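PDB 6K5J: GH3 beta-N-acetylglucosaminidase from Paenibacillaceae, which hydrolyses terminal non-reducing beta-linked N-acetylglucosamine residues, as a family 3 glycoside hydrolase. Local coordinates for residues A[181-186]-A[226-231]. Numbering follows the deposited sequence.
With NAG (2-acetamido-2-deoxy-beta-D-glucopyranose), chain B.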
loop_
_atom_site.group_PDB
_atom_site.type_symbol
_atom_site.label_atom_id
_atom_site.label_comp_id
_atom_site.label_asym_id
_atom_site.label_seq_id
_atom_site.Cartn_x
_atom_site.Cartn_y
_atom_site.Cartn_z
ATOM N N VAL A 181 -1.537 2.901 10.740
ATOM C CA VAL A 181 -1.020 4.023 9.962
ATOM C C VAL A 181 0.491 3.881 9.813
ATOM O O VAL A 181 1.187 3.454 10.744
ATOM C CB VAL A 181 -1.426 5.365 10.598
ATOM C CG1 VAL A 181 -2.935 5.536 10.467
ATOM C CG2 VAL A 181 -0.995 5.450 12.069
ATOM N N LYS A 182 1.008 4.239 8.633
ATOM C CA LYS A 182 2.408 3.994 8.302
ATOM C C LYS A 182 2.874 5.088 7.343
ATOM O O LYS A 182 2.055 5.738 6.692
ATOM C CB LYS A 182 2.578 2.577 7.711
ATOM C CG LYS A 182 1.903 2.358 6.331
ATOM C CD LYS A 182 1.993 0.867 5.913
ATOM C CE LYS A 182 1.556 0.647 4.449
ATOM N NZ LYS A 182 1.530 -0.831 4.112
ATOM N N HIS A 183 4.187 5.332 7.265
ATOM C CA HIS A 183 5.274 4.702 8.004
ATOM C C HIS A 183 5.896 5.765 8.919
ATOM O O HIS A 183 6.595 6.670 8.440
ATOM C CB HIS A 183 6.345 4.154 7.045
ATOM C CG HIS A 183 5.823 3.211 5.995
ATOM N ND1 HIS A 183 5.186 3.642 4.850
ATOM C CD2 HIS A 183 5.865 1.858 5.915
ATOM C CE1 HIS A 183 4.861 2.597 4.107
ATOM N NE2 HIS A 183 5.258 1.502 4.732
ATOM N N PHE A 184 5.654 5.645 10.220
ATOM C CA PHE A 184 5.969 6.722 11.155
ATOM C C PHE A 184 7.484 6.885 11.313
ATOM O O PHE A 184 8.203 5.892 11.444
ATOM C CB PHE A 184 5.321 6.426 12.515
ATOM C CG PHE A 184 5.562 7.491 13.552
ATOM C CD1 PHE A 184 6.668 7.428 14.388
ATOM C CD2 PHE A 184 4.675 8.546 13.699
ATOM C CE1 PHE A 184 6.901 8.415 15.346
ATOM C CE2 PHE A 184 4.885 9.536 14.661
ATOM C CZ PHE A 184 6.004 9.474 15.482
ATOM N N PRO A 185 7.996 8.132 11.380
ATOM C CA PRO A 185 7.249 9.399 11.391
ATOM C C PRO A 185 6.990 10.023 10.017
ATOM O O PRO A 185 6.644 11.198 9.958
ATOM C CB PRO A 185 8.152 10.323 12.225
ATOM C CG PRO A 185 9.540 9.838 11.921
ATOM C CD PRO A 185 9.409 8.326 11.757
ATOM N N GLY A 186 7.149 9.267 8.931
ATOM C CA GLY A 186 6.797 9.811 7.632
ATOM C C GLY A 186 7.842 9.534 6.571
ATOM O O GLY A 186 8.950 10.063 6.637
ATOM N N ALA A 226 -3.048 0.867 15.539
ATOM C CA ALA A 226 -1.633 0.543 15.428
ATOM C C ALA A 226 -0.933 1.589 14.575
ATOM O O ALA A 226 -1.558 2.293 13.779
ATOM C CB ALA A 226 -1.426 -0.874 14.857
ATOM N N VAL A 227 0.378 1.713 14.805
ATOM C CA VAL A 227 1.282 2.571 14.045
ATOM C C VAL A 227 2.473 1.711 13.619
ATOM O O VAL A 227 3.063 1.011 14.453
ATOM C CB VAL A 227 1.747 3.783 14.887
ATOM C CG1 VAL A 227 2.790 4.634 14.140
ATOM C CG2 VAL A 227 0.550 4.652 15.312
ATOM N N MET A 228 2.816 1.745 12.328
ATOM C CA MET A 228 4.004 1.065 11.819
ATOM C C MET A 228 5.123 2.073 11.580
ATOM O O MET A 228 4.886 3.169 11.061
ATOM C CB MET A 228 3.702 0.307 10.518
ATOM C CG MET A 228 4.950 -0.257 9.814
ATOM S SD MET A 228 4.558 -1.110 8.259
ATOM C CE MET A 228 3.807 -2.618 8.867
ATOM N N THR A 229 6.348 1.693 11.938
ATOM C CA THR A 229 7.485 2.596 11.825
ATOM C C THR A 229 8.073 2.573 10.414
ATOM O O THR A 229 7.750 1.710 9.589
ATOM C CB THR A 229 8.571 2.224 12.847
ATOM O OG1 THR A 229 9.109 0.941 12.515
ATOM C CG2 THR A 229 7.999 2.169 14.242
ATOM N N ALA A 230 8.961 3.539 10.148
ATOM C CA ALA A 230 9.749 3.611 8.922
ATOM C C ALA A 230 11.215 3.295 9.207
ATOM O O ALA A 230 11.777 3.774 10.199
ATOM C CB ALA A 230 9.657 5.005 8.301
ATOM N N HIS A 231 11.838 2.506 8.322
ATOM C CA HIS A 231 13.272 2.213 8.402
ATOM C C HIS A 231 14.080 3.371 7.806
ATOM O O HIS A 231 14.830 3.208 6.843
ATOM C CB HIS A 231 13.621 0.927 7.663
ATOM C CG HIS A 231 12.907 -0.304 8.144
ATOM N ND1 HIS A 231 12.555 -0.518 9.463
ATOM C CD2 HIS A 231 12.511 -1.407 7.465
ATOM C CE1 HIS A 231 11.963 -1.696 9.571
ATOM N NE2 HIS A 231 11.930 -2.259 8.374
HETATM C C1 NAG B . 7.387 -3.257 3.799
HETATM C C2 NAG B . 6.530 -2.022 3.419
HETATM C C3 NAG B . 5.276 -1.917 4.306
HETATM C C4 NAG B . 4.542 -3.248 4.393
HETATM C C5 NAG B . 5.512 -4.322 4.855
HETATM C C6 NAG B . 4.892 -5.696 4.977
HETATM C C7 NAG B . 7.405 0.136 2.597
HETATM C C8 NAG B . 8.272 1.321 2.927
HETATM N N2 NAG B . 7.332 -0.812 3.538
HETATM O O1 NAG B . 8.320 -3.458 2.791
HETATM O O3 NAG B . 4.397 -0.922 3.788
HETATM O O4 NAG B . 3.458 -3.154 5.310
HETATM O O5 NAG B . 6.559 -4.424 3.884
HETATM O O6 NAG B . 4.579 -6.241 3.701
HETATM O O7 NAG B . 6.785 0.055 1.539
#
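Met228 runs alongside Lys182 in the same direction, with Met228 CB 3.8 Å from Lys182 CB and the sulfur beside Lys182 CD. Beyond CG the lysine runs extended to the sugar, where NZ donates to NAG O3 at 2.9 Å and more weakly to O4; Glu85 forms a salt bridge with that same NZ, and Phe134 O accepts a bond from it. With chi1 at 67°, Lys182 CG lies between the backbone N and the carbonyl carbon, and it caps the His183 ring centre 3.7 Å above the plane. On the opposite face lies NAG C8, the acetamido methyl, displaced toward the rim. His183 NE2 meets NAG O3 at 2.7 Å in a nearly straight hydrogen bond, while Asp139 holds ND1 and so fixes the ring's rotation. An alanine in place of His183 would probably take one of the two protein bonds to O3 described here, leave Asp139 without its ND1 partner, and open a gap between the lysine chain and the acetamido methyl.

Beneath the sugar, the two strands run parallel as neighbours in the TIM-type barrel. Met228 N bonds to Val181 O at 2.8 Å; between Val181 and Phe184, where the peptide before His183 is cis, a beta bulge shifts the register by one, and Phe184 N takes Met228 O at 2.7 Å. Further from the sugar, Phe184 CB rests 3.5 Å from Val227 CG1. With Lys182 and His183 converging on O3, and Asp83, Arg152 and Asp268 also bonded to the sugar, the strand ends are consistent with a sugar-recognition subsite of the active centre.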